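Local coordinates for assembly chaperone of ribosomal protein L4 (Acl4) (Chaetomium thermophilum, PDB 5TQB) that probably binds newly made ribosomal protein L4 as its dedicated chaperone and escorts it toward assembly into the large ribosomal subunit, at residues 142-147 with 182-187; 186-191 with 208-213; 151-156 with 168-173. All coordinates share one frame; numbering follows the deposited sequence.

All three contacts belong to one helical stack. Contacts 1 and 3 both use helix 131-156, and contacts 1 and 2 share Glu186 and Thr187 on helix 185-197. Contact 3 is buried and mostly apolar, with valines, a cysteine and a leucine at its heart. Contact 2 is also buried, but an exposed arginine covers its tryptophan at the surface. Contact 1 is only partly buried and the most polar, built on an arginine-tryptophan stack and a carboxylate. Pro182 of contact 1 accepts a probable hydrogen bond from Trp188 NE1 of contact 2. Contacts 2 and 3 meet where Thr190 packs on Val153.

Contact 1: 142-147 with 182-187; sequences RRRLAE and PEWPET. With EDO (1,2-ethanediol), chain H; EDO (1,2-ethanediol), chain I.
Arg143 lies flat on the indole of Trp184. The guanidinium and ring planes are 2° apart. Arg143 CD sits over the six-membered ring, 3.6 Å from its centroid, in a CH-pi contact. The chain stays extended from CG to NE, which carries Arg143 NE to 3.5 Å from Trp184 CE3 and places Arg143 CZ near Trp184 CZ3. Ethanediol (chain H) covers the opposite face of the indole. Glu183 comes to the edge of the same guanidinium in a long salt bridge, with Arg143 NE 3.7 Å from Glu183 OE1.

Glu147 takes the edge of the indole. Trp184 NE1 donates to the anti lone pair of Glu147 OE2 at 2.6 Å, a short bond bent to 149°. The carboxylate of Glu147 and the indole are nearly coplanar. The bends at the second and third torsions of Arg144 fold its guanidinium back onto Glu147, which it meets side-on. Arg144 NE donates to Glu147 OE1 at 2.9 Å, and Arg144 NH2 to Glu147 OE2 at the same distance. OE2 is held by two donors. Three N-H groups around this carboxylate would probably stabilise its negative charge.

Helix 131-156 meets the turn leading into helix 185-197, the next helix but one, and that helix's first residues. Such next-but-one packing is characteristic of TPR-like helical stacks, consistent with this protein's TPR family. Ala146 and Thr187 form the apolar part: Ala146 CB is 3.7 Å from Thr187 CG2. OG1 of Thr187 sits between its backbone N and carbonyl carbon (chi1 57°) and donates back to Trp184 O at 2.6 Å, in the carbonyl plane; Ala181 O is a second partner of this hydroxyl. Glu186 OE1 passes by Glu147 CG, but its salt bridge goes to a basic side chain of the other protein chain.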
loop_
_atom_site.group_PDB
_atom_site.type_symbol
_atom_site.label_atom_id
_atom_site.label_comp_id
_atom_site.label_asym_id
_atom_site.label_seq_id
_atom_site.Cartn_x
_atom_site.Cartn_y
_atom_site.Cartn_z
ATOM N N ARG B 142 -1.588 -3.629 -20.325
ATOM C CA ARG B 142 -3.048 -3.609 -20.353
ATOM C C ARG B 142 -3.616 -3.118 -19.025
ATOM O O ARG B 142 -4.659 -2.458 -18.990
ATOM C CB ARG B 142 -3.604 -4.999 -20.673
ATOM C CG ARG B 142 -3.555 -5.356 -22.148
ATOM C CD ARG B 142 -4.016 -6.783 -22.401
ATOM N NE ARG B 142 -4.088 -7.081 -23.828
ATOM C CZ ARG B 142 -4.108 -8.308 -24.341
ATOM N NH1 ARG B 142 -4.055 -9.371 -23.549
ATOM N NH2 ARG B 142 -4.175 -8.474 -25.653
ATOM N N ARG B 143 -2.927 -3.442 -17.935
ATOM C CA ARG B 143 -3.362 -3.009 -16.613
ATOM C C ARG B 143 -3.167 -1.508 -16.439
ATOM O O ARG B 143 -4.029 -0.835 -15.876
ATOM C CB ARG B 143 -2.627 -3.783 -15.524
ATOM C CG ARG B 143 -3.083 -5.220 -15.424
ATOM C CD ARG B 143 -2.127 -6.059 -14.611
ATOM N NE ARG B 143 -2.512 -7.465 -14.630
ATOM C CZ ARG B 143 -1.779 -8.446 -14.121
ATOM N NH1 ARG B 143 -0.612 -8.176 -13.553
ATOM N NH2 ARG B 143 -2.213 -9.696 -14.184
ATOM N N ARG B 144 -2.047 -0.983 -16.934
ATOM C CA ARG B 144 -1.803 0.457 -16.887
ATOM C C ARG B 144 -2.850 1.187 -17.722
ATOM O O ARG B 144 -3.308 2.273 -17.355
ATOM C CB ARG B 144 -0.401 0.801 -17.411
ATOM C CG ARG B 144 0.765 0.270 -16.570
ATOM C CD ARG B 144 0.789 0.826 -15.145
ATOM N NE ARG B 144 0.007 0.009 -14.217
ATOM C CZ ARG B 144 0.363 -1.200 -13.787
ATOM N NH1 ARG B 144 1.497 -1.764 -14.204
ATOM N NH2 ARG B 144 -0.423 -1.858 -12.944
ATOM N N LEU B 145 -3.213 0.591 -18.856
ATOM C CA LEU B 145 -4.235 1.158 -19.728
ATOM C C LEU B 145 -5.590 1.133 -19.038
ATOM O O LEU B 145 -6.321 2.119 -19.068
ATOM C CB LEU B 145 -4.319 0.390 -21.048
ATOM C CG LEU B 145 -5.425 0.860 -22.006
ATOM C CD1 LEU B 145 -5.235 2.319 -22.393
ATOM C CD2 LEU B 145 -5.475 -0.013 -23.250
ATOM N N ALA B 146 -5.919 0.001 -18.421
ATOM C CA ALA B 146 -7.189 -0.154 -17.721
ATOM C C ALA B 146 -7.310 0.887 -16.615
ATOM O O ALA B 146 -8.364 1.508 -16.432
ATOM C CB ALA B 146 -7.302 -1.547 -17.146
ATOM N N GLU B 147 -6.215 1.080 -15.887
ATOM C CA GLU B 147 -6.162 2.076 -14.829
ATOM C C GLU B 147 -6.315 3.490 -15.391
ATOM O O GLU B 147 -6.842 4.374 -14.724
ATOM C CB GLU B 147 -4.848 1.956 -14.054
ATOM C CG GLU B 147 -4.737 0.694 -13.198
ATOM C CD GLU B 147 -3.285 0.307 -12.885
ATOM O OE1 GLU B 147 -2.378 1.144 -13.083
ATOM O OE2 GLU B 147 -3.050 -0.841 -12.445
ATOM N N PRO B 182 -9.901 -8.129 -16.990
ATOM C CA PRO B 182 -10.960 -8.650 -16.115
ATOM C C PRO B 182 -10.414 -9.272 -14.830
ATOM O O PRO B 182 -11.181 -9.587 -13.922
ATOM C CB PRO B 182 -11.625 -9.723 -16.981
ATOM C CG PRO B 182 -10.543 -10.189 -17.882
ATOM C CD PRO B 182 -9.710 -8.973 -18.182
ATOM N N GLU B 183 -9.096 -9.439 -14.764
ATOM C CA GLU B 183 -8.442 -10.061 -13.616
ATOM C C GLU B 183 -7.870 -9.016 -12.660
ATOM O O GLU B 183 -7.291 -9.360 -11.633
ATOM C CB GLU B 183 -7.325 -11.003 -14.087
ATOM C CG GLU B 183 -6.054 -10.313 -14.625
ATOM C CD GLU B 183 -6.261 -9.611 -15.961
ATOM O OE1 GLU B 183 -5.755 -8.478 -16.127
ATOM O OE2 GLU B 183 -6.922 -10.195 -16.847
ATOM N N TRP B 184 -8.033 -7.746 -13.008
ATOM C CA TRP B 184 -7.478 -6.649 -12.229
ATOM C C TRP B 184 -8.558 -6.048 -11.323
ATOM O O TRP B 184 -9.616 -5.644 -11.814
ATOM C CB TRP B 184 -6.946 -5.588 -13.186
ATOM C CG TRP B 184 -5.824 -4.750 -12.658
ATOM C CD1 TRP B 184 -5.720 -3.392 -12.728
ATOM C CD2 TRP B 184 -4.634 -5.209 -12.004
ATOM N NE1 TRP B 184 -4.545 -2.976 -12.159
ATOM C CE2 TRP B 184 -3.860 -4.072 -11.702
ATOM C CE3 TRP B 184 -4.147 -6.469 -11.642
ATOM C CZ2 TRP B 184 -2.630 -4.154 -11.050
ATOM C CZ3 TRP B 184 -2.924 -6.549 -10.994
ATOM C CH2 TRP B 184 -2.180 -5.398 -10.706
ATOM N N PRO B 185 -8.309 -6.001 -9.998
ATOM C CA PRO B 185 -9.342 -5.513 -9.071
ATOM C C PRO B 185 -9.857 -4.092 -9.331
ATOM O O PRO B 185 -11.030 -3.824 -9.065
ATOM C CB PRO B 185 -8.657 -5.568 -7.697
ATOM C CG PRO B 185 -7.359 -6.248 -7.884
ATOM C CD PRO B 185 -7.242 -6.725 -9.290
ATOM N N GLU B 186 -9.004 -3.204 -9.825
ATOM C CA GLU B 186 -9.376 -1.807 -10.010
ATOM C C GLU B 186 -10.438 -1.610 -11.095
ATOM O O GLU B 186 -11.202 -0.645 -11.062
ATOM C CB GLU B 186 -8.135 -0.983 -10.340
ATOM C CG GLU B 186 -8.407 0.491 -10.569
ATOM C CD GLU B 186 -7.296 1.378 -10.032
ATOM O OE1 GLU B 186 -6.817 2.253 -10.784
ATOM O OE2 GLU B 186 -6.909 1.207 -8.855
ATOM N N THR B 187 -10.489 -2.521 -12.057
ATOM C CA THR B 187 -11.465 -2.403 -13.121
ATOM C C THR B 187 -12.861 -2.611 -12.536
ATOM O O THR B 187 -13.784 -1.851 -12.825
ATOM C CB THR B 187 -11.190 -3.412 -14.247
ATOM O OG1 THR B 187 -11.190 -4.740 -13.715
ATOM C CG2 THR B 187 -9.838 -3.136 -14.888
HETATM C C1 EDO H . -5.314 -2.496 -9.319
HETATM O O1 EDO H . -6.179 -3.477 -8.791
HETATM C C2 EDO H . -5.176 -1.321 -8.377
HETATM O O2 EDO H . -4.602 -0.239 -9.080
HETATM C C1 EDO I . -0.487 1.269 -10.388
HETATM O O1 EDO I . -1.543 0.591 -9.740
HETATM C C2 EDO I . -0.777 2.753 -10.382
HETATM O O2 EDO I . -2.144 2.950 -10.664
#

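Contact 2: 186-191 with 208-213; sequences ETWQTV and LRRSLG. With EDO (1,2-ethanediol), chain H.
The indole of Trp188 and the guanidinium of Arg210 lie face on face, their planes 18° apart. Trp188 CZ2 sits over the centre of the guanidinium, 3.3 Å from Arg210 CZ. On the indole the arginine is offset toward the rim, with Arg210 NE 3.5 Å from Trp188 CE2. Arg210 CD adds a CH-pi contact, 3.9 Å from the centroid of the five-membered ring of Trp188. The extended chain lays Arg210 along the ring, its CG standing anti to the backbone N (chi1 174°). At the indole edge, NE1 is hydrogen-bonded to Pro182 O, which fixes how the ring is turned.

Trp188 CB meets Ser211 CB at 3.9 Å, where the two backbones come closest. With a leucine in place of Trp188, Arg210 would probably lose the flat surface it rests on, and Pro182 O its indole donor.

Ser211 OG turns back to Leu208 O, an acceptor it shares with Leu212 N. A water donates to Gln189 OE1 at 2.8 Å and to Ser211 OG at 3.2 Å, so it bridges the helices. NE2 of Gln189 is bonded to Ser230 O. One turn earlier on its helix than Ser211, Leu208 CD2 packs 4.4 Å from Gln189 CA, and Leu208 continues onto Leu234 of helix 228-240.

The axes of the two short segments come within 8.0 Å of each other, at 166°. Helices 185-197 and 201-212 therefore form a close antiparallel hairpin, the kind of unit from which TPR-like proteins are built.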
loop_
_atom_site.group_PDB
_atom_site.type_symbol
_atom_site.label_atom_id
_atom_site.label_comp_id
_atom_site.label_asym_id
_atom_site.label_seq_id
_atom_site.Cartn_x
_atom_site.Cartn_y
_atom_site.Cartn_z
ATOM N N GLU B 186 -9.004 -3.204 -9.825
ATOM C CA GLU B 186 -9.376 -1.807 -10.010
ATOM C C GLU B 186 -10.438 -1.610 -11.095
ATOM O O GLU B 186 -11.202 -0.645 -11.062
ATOM C CB GLU B 186 -8.135 -0.983 -10.340
ATOM C CG GLU B 186 -8.407 0.491 -10.569
ATOM C CD GLU B 186 -7.296 1.378 -10.032
ATOM O OE1 GLU B 186 -6.817 2.253 -10.784
ATOM O OE2 GLU B 186 -6.909 1.207 -8.855
ATOM N N THR B 187 -10.489 -2.521 -12.057
ATOM C CA THR B 187 -11.465 -2.403 -13.121
ATOM C C THR B 187 -12.861 -2.611 -12.536
ATOM O O THR B 187 -13.784 -1.851 -12.825
ATOM C CB THR B 187 -11.190 -3.412 -14.247
ATOM O OG1 THR B 187 -11.190 -4.740 -13.715
ATOM C CG2 THR B 187 -9.838 -3.136 -14.888
ATOM N N TRP B 188 -13.001 -3.630 -11.694
ATOM C CA TRP B 188 -14.293 -3.972 -11.109
ATOM C C TRP B 188 -14.663 -3.010 -9.990
ATOM O O TRP B 188 -15.840 -2.758 -9.726
ATOM C CB TRP B 188 -14.273 -5.417 -10.624
ATOM C CG TRP B 188 -14.123 -6.344 -11.775
ATOM C CD1 TRP B 188 -13.012 -7.052 -12.121
ATOM C CD2 TRP B 188 -15.112 -6.633 -12.769
ATOM N NE1 TRP B 188 -13.252 -7.778 -13.263
ATOM C CE2 TRP B 188 -14.534 -7.536 -13.681
ATOM C CE3 TRP B 188 -16.432 -6.220 -12.972
ATOM C CZ2 TRP B 188 -15.232 -8.037 -14.775
ATOM C CZ3 TRP B 188 -17.124 -6.720 -14.059
ATOM C CH2 TRP B 188 -16.524 -7.617 -14.947
ATOM N N GLN B 189 -13.639 -2.460 -9.354
ATOM C CA GLN B 189 -13.820 -1.398 -8.386
ATOM C C GLN B 189 -14.480 -0.205 -9.077
ATOM O O GLN B 189 -15.405 0.415 -8.542
ATOM C CB GLN B 189 -12.458 -1.005 -7.829
ATOM C CG GLN B 189 -12.506 -0.256 -6.531
ATOM C CD GLN B 189 -11.191 -0.332 -5.789
ATOM O OE1 GLN B 189 -10.712 -1.418 -5.454
ATOM N NE2 GLN B 189 -10.595 0.824 -5.531
ATOM N N THR B 190 -14.006 0.092 -10.282
ATOM C CA THR B 190 -14.477 1.248 -11.032
ATOM C C THR B 190 -15.853 0.980 -11.621
ATOM O O THR B 190 -16.654 1.900 -11.775
ATOM C CB THR B 190 -13.479 1.629 -12.145
ATOM O OG1 THR B 190 -12.206 1.903 -11.554
ATOM C CG2 THR B 190 -13.935 2.864 -12.911
ATOM N N VAL B 191 -16.124 -0.279 -11.949
ATOM C CA VAL B 191 -17.445 -0.671 -12.411
ATOM C C VAL B 191 -18.443 -0.387 -11.290
ATOM O O VAL B 191 -19.524 0.150 -11.528
ATOM C CB VAL B 191 -17.475 -2.164 -12.827
ATOM C CG1 VAL B 191 -18.907 -2.690 -12.930
ATOM C CG2 VAL B 191 -16.755 -2.363 -14.152
ATOM N N LEU B 208 -17.889 -5.329 -6.475
ATOM C CA LEU B 208 -16.912 -5.172 -5.405
ATOM C C LEU B 208 -16.489 -6.520 -4.824
ATOM O O LEU B 208 -15.319 -6.729 -4.500
ATOM C CB LEU B 208 -17.487 -4.288 -4.302
ATOM C CG LEU B 208 -17.529 -2.786 -4.589
ATOM C CD1 LEU B 208 -18.314 -2.060 -3.508
ATOM C CD2 LEU B 208 -16.133 -2.195 -4.710
ATOM N N ARG B 209 -17.448 -7.429 -4.694
ATOM C CA ARG B 209 -17.176 -8.779 -4.217
ATOM C C ARG B 209 -16.228 -9.484 -5.179
ATOM O O ARG B 209 -15.418 -10.321 -4.773
ATOM C CB ARG B 209 -18.486 -9.566 -4.102
ATOM C CG ARG B 209 -18.742 -10.213 -2.746
ATOM C CD ARG B 209 -20.193 -10.026 -2.304
ATOM N NE ARG B 209 -21.140 -10.277 -3.390
ATOM C CZ ARG B 209 -22.389 -9.814 -3.430
ATOM N NH1 ARG B 209 -22.866 -9.065 -2.442
ATOM N NH2 ARG B 209 -23.163 -10.099 -4.467
ATOM N N ARG B 210 -16.323 -9.134 -6.458
ATOM C CA ARG B 210 -15.464 -9.727 -7.474
ATOM C C ARG B 210 -14.041 -9.180 -7.404
ATOM O O ARG B 210 -13.077 -9.934 -7.536
ATOM C CB ARG B 210 -16.036 -9.494 -8.869
ATOM C CG ARG B 210 -15.108 -9.957 -9.966
ATOM C CD ARG B 210 -15.848 -10.227 -11.246
ATOM N NE ARG B 210 -14.954 -10.757 -12.265
ATOM C CZ ARG B 210 -15.335 -11.101 -13.488
ATOM N NH1 ARG B 210 -16.604 -10.974 -13.851
ATOM N NH2 ARG B 210 -14.444 -11.573 -14.350
ATOM N N SER B 211 -13.912 -7.872 -7.204
ATOM C CA SER B 211 -12.603 -7.245 -7.111
ATOM C C SER B 211 -11.842 -7.764 -5.899
ATOM O O SER B 211 -10.636 -7.975 -5.963
ATOM C CB SER B 211 -12.735 -5.726 -7.016
ATOM O OG SER B 211 -13.298 -5.341 -5.775
ATOM N N LEU B 212 -12.553 -7.964 -4.796
ATOM C CA LEU B 212 -11.940 -8.467 -3.574
ATOM C C LEU B 212 -11.440 -9.895 -3.755
ATOM O O LEU B 212 -10.382 -10.260 -3.250
ATOM C CB LEU B 212 -12.942 -8.414 -2.422
ATOM C CG LEU B 212 -13.252 -7.020 -1.878
ATOM C CD1 LEU B 212 -14.510 -7.046 -1.023
ATOM C CD2 LEU B 212 -12.079 -6.497 -1.077
ATOM N N GLY B 213 -12.200 -10.700 -4.490
ATOM C CA GLY B 213 -11.849 -12.092 -4.705
ATOM C C GLY B 213 -10.585 -12.274 -5.524
ATOM O O GLY B 213 -10.100 -13.393 -5.681
HETATM C C1 EDO H . -5.314 -2.496 -9.319
HETATM O O1 EDO H . -6.179 -3.477 -8.791
HETATM C C2 EDO H . -5.176 -1.321 -8.377
HETATM O O2 EDO H . -4.602 -0.239 -9.080
HETATM O O HOH W 1 -10.579 -4.106 -4.689
#

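Contact 3: 151-156 with 168-173; sequences AVVEVY and QRCEAL
Val153 and Leu173 pack closely, sliding past each other in opposite directions. Val153 CG2 is 3.5 Å from Leu173 CB and also touches Leu173 CD1. That same CD1 is met by Val152 CG1 at 3.6 Å, with the two side chains crossing at about a right angle. Leu173 is therefore wedged against both valines.

Cys170 fills the next place along the helix. Its SG stands anti to its carbonyl carbon (chi1 -73°), which places the sulfur against the other helix. There the sulfur lies between residues one turn apart: it is 3.9 Å from Val153 CG1 and 3.8 Å from Tyr156 CB. The CA atoms of Val153 and Cys170 are the nearest pair, 5.2 Å apart. These small and branched side chains make the tight, apolar part of the contact.

The other side is more polar, and is open at Arg169, which is partly exposed, while Tyr156 is buried. The extended chain of Arg169 passes over one face of Tyr156. Arg169 CB lies over that ring, and Arg169 CD is 3.4 Å from Tyr156 CZ. The guanidinium is turned steeply, 68° from the ring plane, so the two flat groups do not stack. NE of Arg169 forms a salt bridge with Asp165, which anchors the arginine near the start of its own helix.

The axes of the two segments approach to 9.3 Å and run antiparallel at 164°, so helices 131-156 and 166-180 form a helical hairpin, as in TPR-like folds. Val152 also packs on helix 100-125, through Val103 and Phe106. Val153 reaches Thr190 and Val194 of helix 185-197, so the hairpin is flanked by the helix before it and the helix after it.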
loop_
_atom_site.group_PDB
_atom_site.type_symbol
_atom_site.label_atom_id
_atom_site.label_comp_id
_atom_site.label_asym_id
_atom_site.label_seq_id
_atom_site.Cartn_x
_atom_site.Cartn_y
_atom_site.Cartn_z
ATOM N N ALA B 151 -9.122 6.125 -14.579
ATOM C CA ALA B 151 -8.793 7.478 -14.156
ATOM C C ALA B 151 -9.702 8.487 -14.857
ATOM O O ALA B 151 -10.126 9.469 -14.251
ATOM C CB ALA B 151 -7.342 7.790 -14.429
ATOM N N VAL B 152 -10.005 8.236 -16.126
ATOM C CA VAL B 152 -10.877 9.117 -16.900
ATOM C C VAL B 152 -12.323 9.032 -16.405
ATOM O O VAL B 152 -13.017 10.045 -16.320
ATOM C CB VAL B 152 -10.804 8.790 -18.409
ATOM C CG1 VAL B 152 -11.771 9.656 -19.206
ATOM C CG2 VAL B 152 -9.390 9.001 -18.915
ATOM N N VAL B 153 -12.768 7.822 -16.077
ATOM C CA VAL B 153 -14.083 7.617 -15.479
ATOM C C VAL B 153 -14.279 8.540 -14.280
ATOM O O VAL B 153 -15.322 9.184 -14.146
ATOM C CB VAL B 153 -14.279 6.141 -15.033
ATOM C CG1 VAL B 153 -15.510 5.990 -14.137
ATOM C CG2 VAL B 153 -14.399 5.224 -16.248
ATOM N N GLU B 154 -13.264 8.613 -13.424
ATOM C CA GLU B 154 -13.350 9.371 -12.180
ATOM C C GLU B 154 -13.352 10.885 -12.420
ATOM O O GLU B 154 -13.906 11.643 -11.619
ATOM C CB GLU B 154 -12.213 8.961 -11.232
ATOM C CG GLU B 154 -12.360 7.533 -10.691
ATOM C CD GLU B 154 -11.037 6.914 -10.215
ATOM O OE1 GLU B 154 -10.042 7.655 -10.042
ATOM O OE2 GLU B 154 -10.995 5.676 -10.018
ATOM N N VAL B 155 -12.748 11.331 -13.519
ATOM C CA VAL B 155 -12.828 12.744 -13.893
ATOM C C VAL B 155 -14.264 13.088 -14.295
ATOM O O VAL B 155 -14.776 14.160 -13.955
ATOM C CB VAL B 155 -11.873 13.097 -15.054
ATOM C CG1 VAL B 155 -11.989 14.566 -15.415
ATOM C CG2 VAL B 155 -10.432 12.774 -14.686
ATOM N N TYR B 156 -14.914 12.176 -15.016
ATOM C CA TYR B 156 -16.274 12.417 -15.489
ATOM C C TYR B 156 -17.308 12.311 -14.374
ATOM O O TYR B 156 -18.453 12.730 -14.547
ATOM C CB TYR B 156 -16.631 11.473 -16.642
ATOM C CG TYR B 156 -16.166 11.988 -17.984
ATOM C CD1 TYR B 156 -16.795 13.071 -18.590
ATOM C CD2 TYR B 156 -15.097 11.403 -18.638
ATOM C CE1 TYR B 156 -16.369 13.551 -19.810
ATOM C CE2 TYR B 156 -14.664 11.875 -19.860
ATOM C CZ TYR B 156 -15.297 12.947 -20.441
ATOM O OH TYR B 156 -14.856 13.408 -21.661
ATOM N N GLN B 168 -22.538 8.098 -20.461
ATOM C CA GLN B 168 -22.272 7.341 -21.678
ATOM C C GLN B 168 -20.776 7.059 -21.831
ATOM O O GLN B 168 -20.365 5.928 -22.111
ATOM C CB GLN B 168 -22.793 8.118 -22.888
ATOM C CG GLN B 168 -22.743 7.348 -24.195
ATOM C CD GLN B 168 -23.349 8.117 -25.360
ATOM O OE1 GLN B 168 -22.778 8.163 -26.448
ATOM N NE2 GLN B 168 -24.515 8.716 -25.137
ATOM N N ARG B 169 -19.964 8.092 -21.637
ATOM C CA ARG B 169 -18.518 7.956 -21.744
ATOM C C ARG B 169 -17.962 6.997 -20.689
ATOM O O ARG B 169 -17.082 6.187 -20.988
ATOM C CB ARG B 169 -17.846 9.327 -21.644
ATOM C CG ARG B 169 -17.951 10.137 -22.927
ATOM C CD ARG B 169 -17.354 11.526 -22.782
ATOM N NE ARG B 169 -17.270 12.215 -24.068
ATOM C CZ ARG B 169 -16.901 13.483 -24.224
ATOM N NH1 ARG B 169 -16.584 14.228 -23.172
ATOM N NH2 ARG B 169 -16.856 14.011 -25.440
ATOM N N CYS B 170 -18.486 7.081 -19.467
ATOM C CA CYS B 170 -18.079 6.173 -18.395
ATOM C C CYS B 170 -18.411 4.729 -18.751
ATOM O O CYS B 170 -17.595 3.832 -18.547
ATOM C CB CYS B 170 -18.761 6.536 -17.071
ATOM S SG CYS B 170 -18.140 8.030 -16.253
ATOM N N GLU B 171 -19.611 4.510 -19.280
ATOM C CA GLU B 171 -20.042 3.170 -19.664
ATOM C C GLU B 171 -19.124 2.557 -20.718
ATOM O O GLU B 171 -18.891 1.349 -20.717
ATOM C CB GLU B 171 -21.485 3.194 -20.183
ATOM C CG GLU B 171 -22.545 2.981 -19.105
ATOM C CD GLU B 171 -22.476 1.599 -18.467
ATOM O OE1 GLU B 171 -21.684 0.754 -18.943
ATOM O OE2 GLU B 171 -23.212 1.359 -17.485
ATOM N N ALA B 172 -18.603 3.392 -21.613
ATOM C CA ALA B 172 -17.729 2.921 -22.683
ATOM C C ALA B 172 -16.352 2.592 -22.127
ATOM O O ALA B 172 -15.692 1.651 -22.576
ATOM C CB ALA B 172 -17.621 3.973 -23.776
ATOM N N LEU B 173 -15.924 3.367 -21.139
ATOM C CA LEU B 173 -14.621 3.168 -20.528
ATOM C C LEU B 173 -14.565 1.863 -19.737
ATOM O O LEU B 173 -13.597 1.111 -19.853
ATOM C CB LEU B 173 -14.271 4.361 -19.637
ATOM C CG LEU B 173 -13.922 5.632 -20.419
ATOM C CD1 LEU B 173 -14.102 6.875 -19.565
ATOM C CD2 LEU B 173 -12.495 5.545 -20.937
#